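Long-range contacts in putative efflux transporter (Bacteroides eggerthii, PDB 4L8J), which is a putative efflux transporter component of the HlyD secretion family, probably acting as a periplasmic adaptor that links inner- and outer-membrane parts of an efflux pump: residues 16-21 with 253-258; 176-181 with 243-248; 270-275 with 287-292; 184-189 with 239-244; 171-176 with 213-218. All blocks are in the same frame, centred on the assembly; numbering follows the deposited sequence. Where two conformers were deposited one is given.

Interaction 1 (16-21 with 253-258); sequences SSQSVI and EKLMNV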
# COMPACT_ATOMS: atom_id res chain seq x y z
N SER A 16 -13.58 2.91 12.60
CA SER A 16 -12.32 3.18 13.29
C SER A 16 -11.42 4.09 12.44
O SER A 16 -11.47 4.07 11.20
CB SER A 16 -11.60 1.87 13.65
OG SER A 16 -11.18 1.14 12.51
N SER A 17 -10.66 4.96 13.12
CA SER A 17 -9.72 5.86 12.48
C SER A 17 -8.55 5.01 11.98
O SER A 17 -8.08 4.15 12.72
CB SER A 17 -9.25 6.92 13.47
OG SER A 17 -8.37 7.81 12.82
N GLN A 18 -8.12 5.19 10.74
CA GLN A 18 -7.05 4.36 10.15
C GLN A 18 -5.81 4.17 11.05
O GLN A 18 -5.35 3.04 11.24
CB GLN A 18 -6.61 4.97 8.81
CG GLN A 18 -5.42 4.26 8.17
CD GLN A 18 -4.89 5.04 7.00
OE1 GLN A 18 -4.93 6.28 6.95
NE2 GLN A 18 -4.41 4.31 6.02
N SER A 19 -5.27 5.27 11.59
CA SER A 19 -4.00 5.21 12.30
C SER A 19 -4.08 5.14 13.83
O SER A 19 -3.03 5.22 14.48
CB SER A 19 -3.14 6.41 11.90
OG SER A 19 -3.76 7.61 12.34
N VAL A 20 -5.28 5.07 14.39
CA VAL A 20 -5.46 4.98 15.85
C VAL A 20 -5.43 3.49 16.21
O VAL A 20 -6.27 2.72 15.76
CB VAL A 20 -6.74 5.71 16.35
CG1 VAL A 20 -7.01 5.43 17.84
CG2 VAL A 20 -6.64 7.21 16.11
N ILE A 21 -4.43 3.08 17.00
CA ILE A 21 -4.30 1.71 17.48
C ILE A 21 -4.95 1.59 18.84
O ILE A 21 -4.70 2.40 19.72
CB ILE A 21 -2.82 1.25 17.51
CG1 ILE A 21 -2.07 1.52 16.18
CG2 ILE A 21 -2.68 -0.23 18.01
CD1 ILE A 21 -2.63 0.81 14.92
N GLU A 253 -5.66 14.40 5.71
CA GLU A 253 -7.05 13.94 5.54
C GLU A 253 -7.24 12.56 6.19
O GLU A 253 -6.79 11.55 5.64
CB GLU A 253 -7.51 13.95 4.05
CG GLU A 253 -6.64 13.22 3.04
CD GLU A 253 -7.34 12.36 1.99
OE1 GLU A 253 -8.54 12.61 1.70
OE2 GLU A 253 -6.67 11.45 1.45
N LYS A 254 -7.84 12.53 7.38
CA LYS A 254 -8.10 11.33 8.17
C LYS A 254 -9.03 10.36 7.42
O LYS A 254 -10.06 10.78 6.89
CB LYS A 254 -8.71 11.69 9.53
CG LYS A 254 -7.99 12.79 10.30
CD LYS A 254 -6.58 12.43 10.73
CE LYS A 254 -5.91 13.59 11.45
NZ LYS A 254 -4.49 13.27 11.80
N LEU A 255 -8.61 9.09 7.31
CA LEU A 255 -9.35 8.03 6.66
C LEU A 255 -9.95 7.11 7.72
O LEU A 255 -9.30 6.86 8.74
CB LEU A 255 -8.48 7.24 5.68
CG LEU A 255 -7.77 8.03 4.56
CD1 LEU A 255 -7.08 7.11 3.65
CD2 LEU A 255 -8.75 8.89 3.77
N MSE A 256 -11.18 6.58 7.46
CA MSE A 256 -11.90 5.66 8.34
C MSE A 256 -11.89 4.28 7.75
O MSE A 256 -11.94 4.13 6.52
CB MSE A 256 -13.38 6.10 8.54
CG MSE A 256 -13.57 7.53 9.04
SE MSE A 256 -12.97 7.70 10.88
CE MSE A 256 -11.73 9.26 10.62
N ASN A 257 -11.83 3.26 8.61
CA ASN A 257 -11.94 1.87 8.20
C ASN A 257 -13.37 1.39 8.31
O ASN A 257 -13.99 1.56 9.38
CB ASN A 257 -11.12 0.91 9.08
CG ASN A 257 -9.64 1.07 9.05
OD1 ASN A 257 -9.03 1.01 7.99
ND2 ASN A 257 -9.03 1.08 10.24
N VAL A 258 -13.83 0.70 7.27
CA VAL A 258 -15.09 -0.04 7.30
C VAL A 258 -14.89 -1.34 6.53
O VAL A 258 -14.24 -1.29 5.48
CB VAL A 258 -16.37 0.71 6.79
CG1 VAL A 258 -16.68 1.95 7.61
CG2 VAL A 258 -16.33 1.02 5.30
O HOH W 1 -5.94 8.46 8.23
O HOH W 2 -4.16 10.55 12.20
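Leu255 and Gln18 make the first direct touch between the two segments, although one residue earlier Lys254 NZ already reaches Ser19 OG through a water that accepts from the ammonium and donates to the hydroxyl. Leu255 O then takes the backbone N-H of Gln18 at 2.9 Å (N to O), the donor tilted 18° from the carbonyl plane. The two side chains run alongside each other in the same direction, with Gln18 OE1 3.9 Å from Leu255 CB. Because Gln18 keeps CG anti to its backbone N (chi1 175°) and stays extended beyond it, OE1 arrives where a second water can donate to it while accepting from Leu255 N. Gln18 thus engages both polar backbone atoms of Leu255, one directly and one through solvent. Met256, a selenomethionine, begins the regular pairing: it faces Ser17 as a non-hydrogen-bonded antiparallel pair in the two-stranded sheet of strands 8-17 and 256-259, probably part of the membrane-proximal domain of an adaptor of this family. A strand of the second subunit forms a ladder with Met256, Asn257 and Val258, so the sheet runs on across the interface. The bent side chain of Met256 brings SE to 4.1 Å from Ser17 CA, and its CA-H points to Ser16 O. Asn257 follows on the opposite sheet face with Ser16 and grips it twice. Asn257 N donates to Ser16 O at 2.7 Å, nearly straight at 171°, and Asn257 ND2 donates to Ser16 OG at 3.1 Å, with the hydroxyl lying in the amide plane.

Interaction 2 (176-181 with 243-248); sequences LYLLRA and LASDIA
Ser245 turns OG beside its backbone N (chi1 -54°), and this aims the hydroxyl at Leu178 O, to which OG donates at 2.8 Å. The hydroxyl comes in bent from the C=O direction and tilted from the carbonyl plane. Leu178 CG likewise stands anti to its carbonyl carbon (chi1 -61°), which sends Leu178 CD2 to Ile247 CG2 at 3.9 Å, these two side chains crossing obliquely. The helix backbone itself sets Leu178 CB 3.7 Å from Leu243 CD2. Leu178 CG also lies against one face of the Tyr177 ring, offset toward its rim. Ala181, the first residue past the helix, sets CB on Ser245 CB at 3.8 Å, so a methyl and a methylene lie beside the hydrogen bond. Just beyond, Asp246 OD1 accepts from Ala248 N in an Asx turn and from Ser19 OG as well. Helix 176-180 crosses strand 243-246 at 77°, with the axes 8.1 Å apart at closest approach. It lies across an end of the six-stranded barrel, as a short helix does in the adaptors of this family: Leu178 rests on Ile21 and Lys23 of strand 20-29, while Leu179 reaches Phe186 of strand 185-190 and Tyr205 of strand 198-205.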
# COMPACT_ATOMS: atom_id res chain seq x y z
N LEU A 176 5.70 -1.33 23.44
CA LEU A 176 6.37 -0.15 23.96
C LEU A 176 6.10 1.10 23.09
O LEU A 176 5.89 2.18 23.64
CB LEU A 176 7.88 -0.38 24.09
CG LEU A 176 8.71 0.80 24.67
CD1 LEU A 176 8.19 1.22 26.07
CD2 LEU A 176 10.19 0.46 24.69
N TYR A 177 6.08 0.94 21.74
CA TYR A 177 5.82 2.05 20.80
C TYR A 177 4.44 2.67 21.03
O TYR A 177 4.27 3.88 20.86
CB TYR A 177 6.00 1.61 19.34
CG TYR A 177 4.91 0.71 18.80
CD1 TYR A 177 4.89 -0.65 19.10
CD2 TYR A 177 3.95 1.19 17.92
CE1 TYR A 177 3.89 -1.49 18.59
CE2 TYR A 177 2.97 0.36 17.39
CZ TYR A 177 2.93 -0.98 17.74
OH TYR A 177 1.96 -1.82 17.23
N LEU A 178 3.46 1.85 21.47
CA LEU A 178 2.12 2.37 21.75
C LEU A 178 2.13 3.20 23.02
O LEU A 178 1.45 4.21 23.05
CB LEU A 178 1.05 1.26 21.80
CG LEU A 178 0.88 0.46 20.48
CD1 LEU A 178 0.04 -0.79 20.68
CD2 LEU A 178 0.35 1.33 19.36
N LEU A 179 2.93 2.81 24.04
CA LEU A 179 3.05 3.59 25.27
C LEU A 179 3.81 4.90 25.04
O LEU A 179 3.54 5.89 25.71
CB LEU A 179 3.74 2.81 26.38
CG LEU A 179 2.92 1.69 27.04
CD1 LEU A 179 3.84 0.77 27.85
CD2 LEU A 179 1.84 2.26 27.96
N ARG A 180 4.78 4.89 24.12
CA ARG A 180 5.58 6.07 23.79
C ARG A 180 4.84 7.05 22.85
O ARG A 180 5.23 8.21 22.78
CB ARG A 180 6.90 5.64 23.14
CG ARG A 180 7.92 5.08 24.12
CD ARG A 180 9.08 4.46 23.37
NE ARG A 180 10.23 4.23 24.26
CZ ARG A 180 11.37 3.64 23.90
NH1 ARG A 180 11.52 3.19 22.65
NH2 ARG A 180 12.35 3.49 24.78
N ALA A 181 3.80 6.60 22.11
CA ALA A 181 3.08 7.48 21.18
C ALA A 181 2.58 8.72 21.90
O ALA A 181 2.08 8.64 23.03
CB ALA A 181 1.93 6.76 20.51
N LEU A 243 -6.04 1.26 25.90
CA LEU A 243 -4.98 2.17 25.46
C LEU A 243 -5.28 2.59 24.02
O LEU A 243 -5.47 1.70 23.20
CB LEU A 243 -3.58 1.49 25.54
CG LEU A 243 -2.38 2.22 24.87
CD1 LEU A 243 -1.96 3.43 25.66
CD2 LEU A 243 -1.18 1.28 24.73
N ALA A 244 -5.35 3.91 23.72
CA ALA A 244 -5.58 4.45 22.35
C ALA A 244 -4.41 5.33 21.95
O ALA A 244 -4.08 6.30 22.66
CB ALA A 244 -6.88 5.23 22.25
N SER A 245 -3.74 4.94 20.87
CA SER A 245 -2.56 5.63 20.40
C SER A 245 -2.67 5.98 18.92
O SER A 245 -2.75 5.06 18.09
CB SER A 245 -1.31 4.78 20.62
OG SER A 245 -1.15 4.33 21.96
N ASP A 246 -2.58 7.27 18.58
CA ASP A 246 -2.53 7.65 17.17
C ASP A 246 -1.07 7.56 16.75
O ASP A 246 -0.26 8.37 17.17
CB ASP A 246 -3.15 9.04 16.90
CG ASP A 246 -3.33 9.36 15.42
OD1 ASP A 246 -2.68 8.69 14.58
OD2 ASP A 246 -4.09 10.29 15.10
N ILE A 247 -0.72 6.52 15.98
CA ILE A 247 0.66 6.32 15.54
C ILE A 247 1.02 7.13 14.27
O ILE A 247 2.15 7.06 13.82
CB ILE A 247 1.02 4.83 15.35
CG1 ILE A 247 0.19 4.15 14.24
CG2 ILE A 247 0.96 4.07 16.70
CD1 ILE A 247 0.84 2.82 13.81
N ALA A 248 0.06 7.87 13.68
CA ALA A 248 0.35 8.72 12.49
C ALA A 248 -0.44 10.02 12.59
O ALA A 248 -1.34 10.26 11.79
CB ALA A 248 0.03 7.99 11.19

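Interaction 3 (270-275 with 287-292); sequences KNTYVW and VTVYSP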
# COMPACT_ATOMS: atom_id res chain seq x y z
N LYS A 270 -23.92 6.28 -9.23
CA LYS A 270 -22.59 5.69 -9.02
C LYS A 270 -22.09 5.88 -7.53
O LYS A 270 -20.95 5.52 -7.22
CB LYS A 270 -21.58 6.27 -10.04
CG LYS A 270 -21.17 7.72 -9.80
CD LYS A 270 -19.91 8.08 -10.57
CE LYS A 270 -19.20 9.27 -9.97
NZ LYS A 270 -17.91 9.56 -10.65
N ASN A 271 -22.97 6.38 -6.63
CA ASN A 271 -22.62 6.62 -5.22
C ASN A 271 -22.48 5.36 -4.38
O ASN A 271 -23.04 4.31 -4.68
CB ASN A 271 -23.66 7.51 -4.54
CG ASN A 271 -23.93 8.79 -5.25
OD1 ASN A 271 -23.08 9.31 -5.96
ND2 ASN A 271 -25.12 9.33 -5.04
N THR A 272 -21.73 5.49 -3.27
CA THR A 272 -21.52 4.39 -2.32
C THR A 272 -22.15 4.78 -0.99
O THR A 272 -22.08 5.93 -0.58
CB THR A 272 -20.05 4.03 -2.19
OG1 THR A 272 -19.29 5.20 -1.85
CG2 THR A 272 -19.51 3.35 -3.45
N TYR A 273 -22.75 3.79 -0.33
CA TYR A 273 -23.45 3.96 0.93
C TYR A 273 -23.10 2.90 1.94
O TYR A 273 -22.58 1.84 1.60
CB TYR A 273 -25.00 3.89 0.69
CG TYR A 273 -25.50 4.86 -0.36
CD1 TYR A 273 -25.88 6.15 -0.02
CD2 TYR A 273 -25.57 4.49 -1.70
CE1 TYR A 273 -26.30 7.06 -0.99
CE2 TYR A 273 -25.98 5.39 -2.68
CZ TYR A 273 -26.38 6.67 -2.31
OH TYR A 273 -26.80 7.54 -3.28
N VAL A 274 -23.47 3.18 3.20
CA VAL A 274 -23.48 2.27 4.34
C VAL A 274 -24.82 2.44 5.08
O VAL A 274 -25.50 3.47 4.91
CB VAL A 274 -22.30 2.47 5.35
CG1 VAL A 274 -20.94 2.18 4.72
CG2 VAL A 274 -22.35 3.85 6.02
N TRP A 275 -25.14 1.49 5.95
CA TRP A 275 -26.27 1.60 6.88
C TRP A 275 -25.68 1.99 8.22
O TRP A 275 -24.89 1.22 8.76
CB TRP A 275 -27.06 0.29 7.01
CG TRP A 275 -27.87 -0.13 5.83
CD1 TRP A 275 -27.71 -1.26 5.08
CD2 TRP A 275 -29.03 0.54 5.30
NE1 TRP A 275 -28.69 -1.33 4.11
CE2 TRP A 275 -29.50 -0.23 4.22
CE3 TRP A 275 -29.73 1.71 5.67
CZ2 TRP A 275 -30.64 0.13 3.48
CZ3 TRP A 275 -30.85 2.07 4.94
CH2 TRP A 275 -31.28 1.30 3.83
N VAL A 287 -21.13 7.64 1.52
CA VAL A 287 -19.71 7.65 1.87
C VAL A 287 -18.87 7.81 0.58
O VAL A 287 -19.36 7.51 -0.52
CB VAL A 287 -19.29 6.38 2.67
CG1 VAL A 287 -20.05 6.26 4.00
CG2 VAL A 287 -19.44 5.09 1.84
N THR A 288 -17.62 8.27 0.73
CA THR A 288 -16.65 8.37 -0.35
C THR A 288 -15.56 7.39 0.00
O THR A 288 -14.94 7.50 1.06
CB THR A 288 -16.12 9.81 -0.57
OG1 THR A 288 -17.21 10.68 -0.79
CG2 THR A 288 -15.15 9.91 -1.78
N VAL A 289 -15.37 6.40 -0.87
CA VAL A 289 -14.32 5.41 -0.72
C VAL A 289 -13.02 6.08 -1.19
O VAL A 289 -13.00 6.72 -2.24
CB VAL A 289 -14.64 4.09 -1.49
CG1 VAL A 289 -13.48 3.09 -1.39
CG2 VAL A 289 -15.92 3.46 -0.98
N TYR A 290 -11.96 5.97 -0.38
CA TYR A 290 -10.67 6.54 -0.74
C TYR A 290 -10.14 5.92 -2.03
O TYR A 290 -10.01 4.69 -2.14
CB TYR A 290 -9.63 6.38 0.39
CG TYR A 290 -8.26 6.89 -0.04
CD1 TYR A 290 -8.00 8.25 -0.13
CD2 TYR A 290 -7.28 6.00 -0.48
CE1 TYR A 290 -6.76 8.72 -0.57
CE2 TYR A 290 -6.06 6.46 -0.97
CZ TYR A 290 -5.79 7.82 -0.98
OH TYR A 290 -4.58 8.28 -1.44
N SER A 291 -9.82 6.79 -2.99
CA SER A 291 -9.24 6.37 -4.26
C SER A 291 -8.13 7.36 -4.66
O SER A 291 -8.40 8.57 -4.76
CB SER A 291 -10.31 6.25 -5.34
OG SER A 291 -9.75 5.62 -6.49
N PRO A 292 -6.87 6.87 -4.86
CA PRO A 292 -5.79 7.79 -5.27
C PRO A 292 -6.07 8.39 -6.65
O PRO A 292 -6.26 9.61 -6.76
CB PRO A 292 -4.53 6.89 -5.26
CG PRO A 292 -4.93 5.64 -4.49
CD PRO A 292 -6.40 5.48 -4.76
O HOH W 3 -17.02 6.24 -3.25
O HOH W 4 -20.66 8.18 -2.87
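Thr272 and Val287 meet through a hydroxyl laid over a carbonyl. With chi1 at 55°, Thr272 OG1 sits between its own backbone N and carbonyl carbon and donates to Val287 O at 2.7 Å, coming from above the carbonyl plane, 50° out of it. The reverse link is a backbone bond, Val287 N to Thr272 O at 2.9 Å, almost straight at 174°. Where a second backbone bond might be expected there is a water, which accepts from Thr272 N and donates to Val287 O. Val287 O is therefore held by two donors, the threonine hydroxyl and this water. The segments belong to the beta hairpin of strands 271-278 and 281-289, and here its arms splay. A further water extends the link by donating to Thr272 OG1 and accepting from Val289 N. The valines are turned differently against these groups: Val287 CG2 comes to 3.7 Å from Thr272 OG1, whereas Val287 CG1 meets Val274 CG2 at 3.9 Å, the two side chains crossing at about a right angle. Val289 CG2 approaches the same hydroxyl, 3.9 Å from Thr272 OG1. The Tyr273 ring makes a cation-pi contact with Arg284, and its OH accepts from Asn271 ND2 in that amide's plane. Thr288 and Val289 pair with a strand of the second subunit, and Leu304 of that subunit packs on Val287.

Interaction 4 (184-189 with 239-244); sequences ATFKVE and CNIRLA
Lys187 and Arg242 form the central hydrogen-bonded pair of a regular antiparallel ladder. Arg242 N donates to Lys187 O at 2.8 Å, essentially straight at 178° and in the carbonyl plane, and Lys187 N returns a bond to Arg242 O at 3.0 Å. Thr185 with Ala244 and Glu189 with Asn240 repeat this double bond on either side, six backbone bonds in all. Between them, CA-H groups of the non-hydrogen-bonded pairs Phe186 with Leu243 and Val188 with Ile241 point at the same carbonyl oxygens. Waters reinforce the polar face: one joins Thr185 OG1 to Arg242 O, another Lys187 O to Asn240 ND2. Asp24 of the adjoining strand takes a salt bridge from Arg242 NE and a hydrogen bond from Asn240 ND2, while Glu189 OE2 turns to Gly195 N and, in one of its two conformers, Lys187 NZ bonds to Asn199. On that face Thr185 OG1 lies 3.5 Å from Ala244 CB. The other face is apolar. Leu243 CD1 makes an off-centre CH-pi contact with the Phe186 ring, 4.2 Å from its centroid and 30° off the normal, between side chains that run together. Ile241 CG2 comes to the ring's edge, 4.1 Å from Phe186 CD2. Farther along, Val188 CG1 packs against Cys239 CB at 3.8 Å. Phe169, Ile167 and Ile219 of other strands meet this face, which makes it part of the hydrophobic interior of the six-stranded antiparallel barrel, the beta-barrel domain of HlyD-type adaptors; strands 185-190 and 238-246 are neighbours in it.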
# COMPACT_ATOMS: atom_id res chain seq x y z
N ALA A 184 -1.03 9.37 23.87
CA ALA A 184 -1.67 8.06 24.11
C ALA A 184 -2.67 8.23 25.28
O ALA A 184 -2.36 8.97 26.22
CB ALA A 184 -0.61 7.01 24.46
N THR A 185 -3.87 7.67 25.18
CA THR A 185 -4.87 7.81 26.25
C THR A 185 -5.17 6.46 26.93
O THR A 185 -4.94 5.42 26.33
CB THR A 185 -6.18 8.46 25.72
OG1 THR A 185 -6.80 7.57 24.79
CG2 THR A 185 -5.96 9.85 25.10
N PHE A 186 -5.67 6.50 28.16
CA PHE A 186 -6.05 5.33 28.96
C PHE A 186 -7.45 5.52 29.46
O PHE A 186 -7.74 6.55 30.08
CB PHE A 186 -5.10 5.10 30.16
CG PHE A 186 -3.63 5.06 29.84
CD1 PHE A 186 -2.89 6.23 29.74
CD2 PHE A 186 -2.97 3.85 29.63
CE1 PHE A 186 -1.52 6.20 29.44
CE2 PHE A 186 -1.61 3.81 29.35
CZ PHE A 186 -0.89 4.98 29.25
N LYS A 187 -8.32 4.55 29.18
CA LYS A 187 -9.71 4.56 29.63
C LYS A 187 -9.96 3.27 30.40
O LYS A 187 -9.63 2.19 29.90
CB LYS A 187 -10.70 4.72 28.46
CG LYS A 187 -10.48 5.95 27.57
CD LYS A 187 -11.14 7.22 28.11
CE LYS A 187 -10.83 8.42 27.25
NZ LYS A 187 -9.54 9.05 27.62
N VAL A 188 -10.48 3.39 31.63
CA VAL A 188 -10.73 2.26 32.52
C VAL A 188 -12.20 1.93 32.64
O VAL A 188 -13.03 2.79 32.90
CB VAL A 188 -10.13 2.52 33.93
CG1 VAL A 188 -10.46 1.37 34.92
CG2 VAL A 188 -8.64 2.74 33.84
N GLU A 189 -12.48 0.65 32.55
CA GLU A 189 -13.80 0.09 32.80
C GLU A 189 -13.64 -0.98 33.89
O GLU A 189 -12.94 -1.96 33.66
CB GLU A 189 -14.42 -0.46 31.50
CG GLU A 189 -15.90 -0.81 31.69
CD GLU A 189 -16.55 -1.54 30.54
OE1 GLU A 189 -15.83 -2.09 29.67
OE2 GLU A 189 -17.80 -1.58 30.51
N CYS A 239 -10.06 -4.73 36.27
CA CYS A 239 -10.62 -3.82 35.30
C CYS A 239 -10.01 -4.04 33.95
O CYS A 239 -9.01 -4.75 33.82
CB CYS A 239 -10.40 -2.38 35.77
SG CYS A 239 -8.65 -1.93 35.91
N ASN A 240 -10.60 -3.38 32.94
CA ASN A 240 -10.06 -3.35 31.60
C ASN A 240 -9.45 -2.00 31.39
O ASN A 240 -10.03 -1.00 31.81
CB ASN A 240 -11.13 -3.66 30.53
CG ASN A 240 -10.56 -3.65 29.12
OD1 ASN A 240 -9.89 -4.60 28.71
ND2 ASN A 240 -10.68 -2.54 28.39
N ILE A 241 -8.27 -1.95 30.77
CA ILE A 241 -7.60 -0.70 30.40
C ILE A 241 -7.56 -0.64 28.90
O ILE A 241 -6.94 -1.50 28.26
CB ILE A 241 -6.20 -0.48 31.01
CG1 ILE A 241 -6.24 -0.64 32.55
CG2 ILE A 241 -5.65 0.92 30.64
CD1 ILE A 241 -5.85 -1.97 33.02
N ARG A 242 -8.19 0.37 28.34
CA ARG A 242 -8.16 0.57 26.89
C ARG A 242 -7.11 1.64 26.60
O ARG A 242 -7.22 2.76 27.10
CB ARG A 242 -9.57 0.98 26.37
CG ARG A 242 -9.66 1.68 25.00
CD ARG A 242 -9.36 0.84 23.78
NE ARG A 242 -10.11 -0.42 23.70
CZ ARG A 242 -11.26 -0.60 23.04
NH1 ARG A 242 -11.86 0.42 22.45
NH2 ARG A 242 -11.80 -1.81 22.97
N LEU A 243 -6.04 1.26 25.90
CA LEU A 243 -4.98 2.17 25.46
C LEU A 243 -5.28 2.59 24.02
O LEU A 243 -5.47 1.70 23.20
CB LEU A 243 -3.58 1.49 25.54
CG LEU A 243 -2.38 2.22 24.87
CD1 LEU A 243 -1.96 3.43 25.66
CD2 LEU A 243 -1.18 1.28 24.73
N ALA A 244 -5.35 3.91 23.72
CA ALA A 244 -5.58 4.45 22.35
C ALA A 244 -4.41 5.33 21.95
O ALA A 244 -4.08 6.30 22.66
CB ALA A 244 -6.88 5.23 22.25
O HOH W 5 -8.01 5.00 25.47
O HOH W 6 -11.76 0.45 29.04
O HOH W 7 -13.40 -1.05 27.49

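Interaction 5 (171-176 with 213-218); sequences VPDDYL and TGIPVT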
# COMPACT_ATOMS: atom_id res chain seq x y z
N VAL A 171 2.17 -4.41 30.18
CA VAL A 171 2.04 -4.35 28.75
C VAL A 171 3.13 -5.23 28.10
O VAL A 171 4.30 -5.08 28.42
CB VAL A 171 2.11 -2.87 28.33
CG1 VAL A 171 2.30 -2.70 26.81
CG2 VAL A 171 0.85 -2.13 28.78
N PRO A 172 2.77 -6.09 27.13
CA PRO A 172 3.80 -6.81 26.37
C PRO A 172 4.88 -5.85 25.83
O PRO A 172 4.57 -4.75 25.35
CB PRO A 172 3.01 -7.47 25.24
CG PRO A 172 1.64 -7.65 25.78
CD PRO A 172 1.42 -6.39 26.59
N ASP A 173 6.15 -6.26 25.92
CA ASP A 173 7.30 -5.48 25.47
C ASP A 173 7.18 -4.96 24.04
O ASP A 173 7.67 -3.88 23.75
CB ASP A 173 8.59 -6.31 25.58
CG ASP A 173 8.94 -6.62 27.01
OD1 ASP A 173 9.45 -5.73 27.69
OD2 ASP A 173 8.67 -7.77 27.45
N ASP A 174 6.56 -5.73 23.13
CA ASP A 174 6.41 -5.32 21.73
C ASP A 174 5.48 -4.12 21.57
O ASP A 174 5.48 -3.53 20.49
CB ASP A 174 5.90 -6.50 20.87
CG ASP A 174 6.99 -7.50 20.47
OD1 ASP A 174 8.16 -7.33 20.91
OD2 ASP A 174 6.66 -8.47 19.74
N TYR A 175 4.69 -3.76 22.60
CA TYR A 175 3.78 -2.63 22.55
C TYR A 175 4.37 -1.36 23.19
O TYR A 175 3.64 -0.43 23.45
CB TYR A 175 2.41 -2.97 23.21
CG TYR A 175 1.58 -4.03 22.51
CD1 TYR A 175 1.75 -4.31 21.16
CD2 TYR A 175 0.60 -4.73 23.20
CE1 TYR A 175 1.01 -5.31 20.52
CE2 TYR A 175 -0.18 -5.71 22.57
CZ TYR A 175 0.03 -5.99 21.22
OH TYR A 175 -0.72 -6.96 20.58
N LEU A 176 5.70 -1.33 23.44
CA LEU A 176 6.37 -0.15 23.96
C LEU A 176 6.10 1.10 23.09
O LEU A 176 5.89 2.18 23.64
CB LEU A 176 7.88 -0.38 24.09
CG LEU A 176 8.71 0.80 24.67
CD1 LEU A 176 8.19 1.22 26.07
CD2 LEU A 176 10.19 0.46 24.69
N THR A 213 10.45 -8.94 30.05
CA THR A 213 9.54 -9.37 31.11
C THR A 213 8.22 -8.55 31.14
O THR A 213 7.48 -8.63 32.12
CB THR A 213 10.27 -9.31 32.48
OG1 THR A 213 10.98 -8.08 32.58
CG2 THR A 213 11.25 -10.49 32.66
N GLY A 214 7.92 -7.82 30.07
CA GLY A 214 6.73 -6.97 30.01
C GLY A 214 6.99 -5.60 30.62
O GLY A 214 8.01 -5.38 31.27
N ILE A 215 6.08 -4.66 30.37
CA ILE A 215 6.22 -3.29 30.86
C ILE A 215 5.19 -3.04 31.97
O ILE A 215 4.03 -2.84 31.65
CB ILE A 215 6.09 -2.24 29.72
CG1 ILE A 215 7.05 -2.56 28.55
CG2 ILE A 215 6.31 -0.78 30.23
CD1 ILE A 215 6.53 -2.06 27.23
N PRO A 216 5.60 -3.05 33.25
CA PRO A 216 4.64 -2.70 34.33
C PRO A 216 4.29 -1.21 34.23
O PRO A 216 5.19 -0.35 34.10
CB PRO A 216 5.38 -3.05 35.64
CG PRO A 216 6.73 -3.62 35.24
CD PRO A 216 6.96 -3.30 33.78
N VAL A 217 2.99 -0.93 34.19
CA VAL A 217 2.45 0.42 34.04
C VAL A 217 1.57 0.73 35.24
O VAL A 217 0.77 -0.11 35.64
CB VAL A 217 1.62 0.57 32.72
CG1 VAL A 217 1.14 2.02 32.54
CG2 VAL A 217 2.40 0.13 31.47
N THR A 218 1.64 1.96 35.74
CA THR A 218 0.73 2.45 36.77
C THR A 218 -0.02 3.64 36.20
O THR A 218 0.58 4.53 35.62
CB THR A 218 1.45 2.78 38.10
OG1 THR A 218 2.14 1.61 38.52
CG2 THR A 218 0.46 3.14 39.20
O HOH W 8 10.69 -5.86 30.26
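Ile215 lies beside Val171 as a hydrogen-bonded antiparallel pair, where strands 166-171 and 215-221 of the six-stranded barrel meet at one end and the chain leaves the sheet toward helix 176-180. Followed outward, the Ile215 side chain first sets CB 3.6 Å from Val171 O, the oxygen that also accepts from Ile215 N. CG1, anti to Ile215's own carbonyl carbon (chi1 -52°), stays near Val171 O and comes 4.1 Å from Asp173 OD1. The CG2 branch turns to Leu179 of the helix. CD1 goes farthest and ends against the start of the helix, 3.8 Å from Leu176 CB, the two side chains crossing at about a right angle; Asp173 CA and Leu176 CD1 also border this methyl. The tip thus lies against the bend where Tyr175 N closes a turn onto Pro172 O and Tyr175 takes the N-cap position. Tyr205 of strand 198-205 adds to the apolar packing on Ile215. Beyond it, Asp173 reaches across to the other segment: OD2 accepts from Gly214 N at 2.7 Å, met on its syn side with the donor 30° out of the carboxylate plane. A water that accepts from Thr213 N lies 2.9 Å from Asp173 OD1, so the two carboxylate oxygens face Gly214 N and the water. Gly214 itself has a positive phi, with its CA against Val171 O. Deeper in the barrel, Val171 and Val217 meet aslant, their CG2 methyls 3.8 Å apart.

In the fold
Interactions 2, 4 and 5 all belong to the six-stranded barrel. Interactions 2 and 4 share strand 238-246, and Leu179 brings the helix of interaction 2 onto Val171, Ile215 and Val217 of interaction 5. Interaction 4, nearest the chain's centre, is a regular ladder with an apolar inner face; interactions 2 and 5, at the barrel's end, mix side-chain-to-backbone bonds with packing by the helix. Interaction 1 leads out of the barrel, joined to interaction 2 by Ser19 with Asp246 and Ile21 with Ser245. Interactions 1 and 3, touching through Leu255 and Tyr290, are the ones met by the second subunit; no other chain touches the barrel contacts.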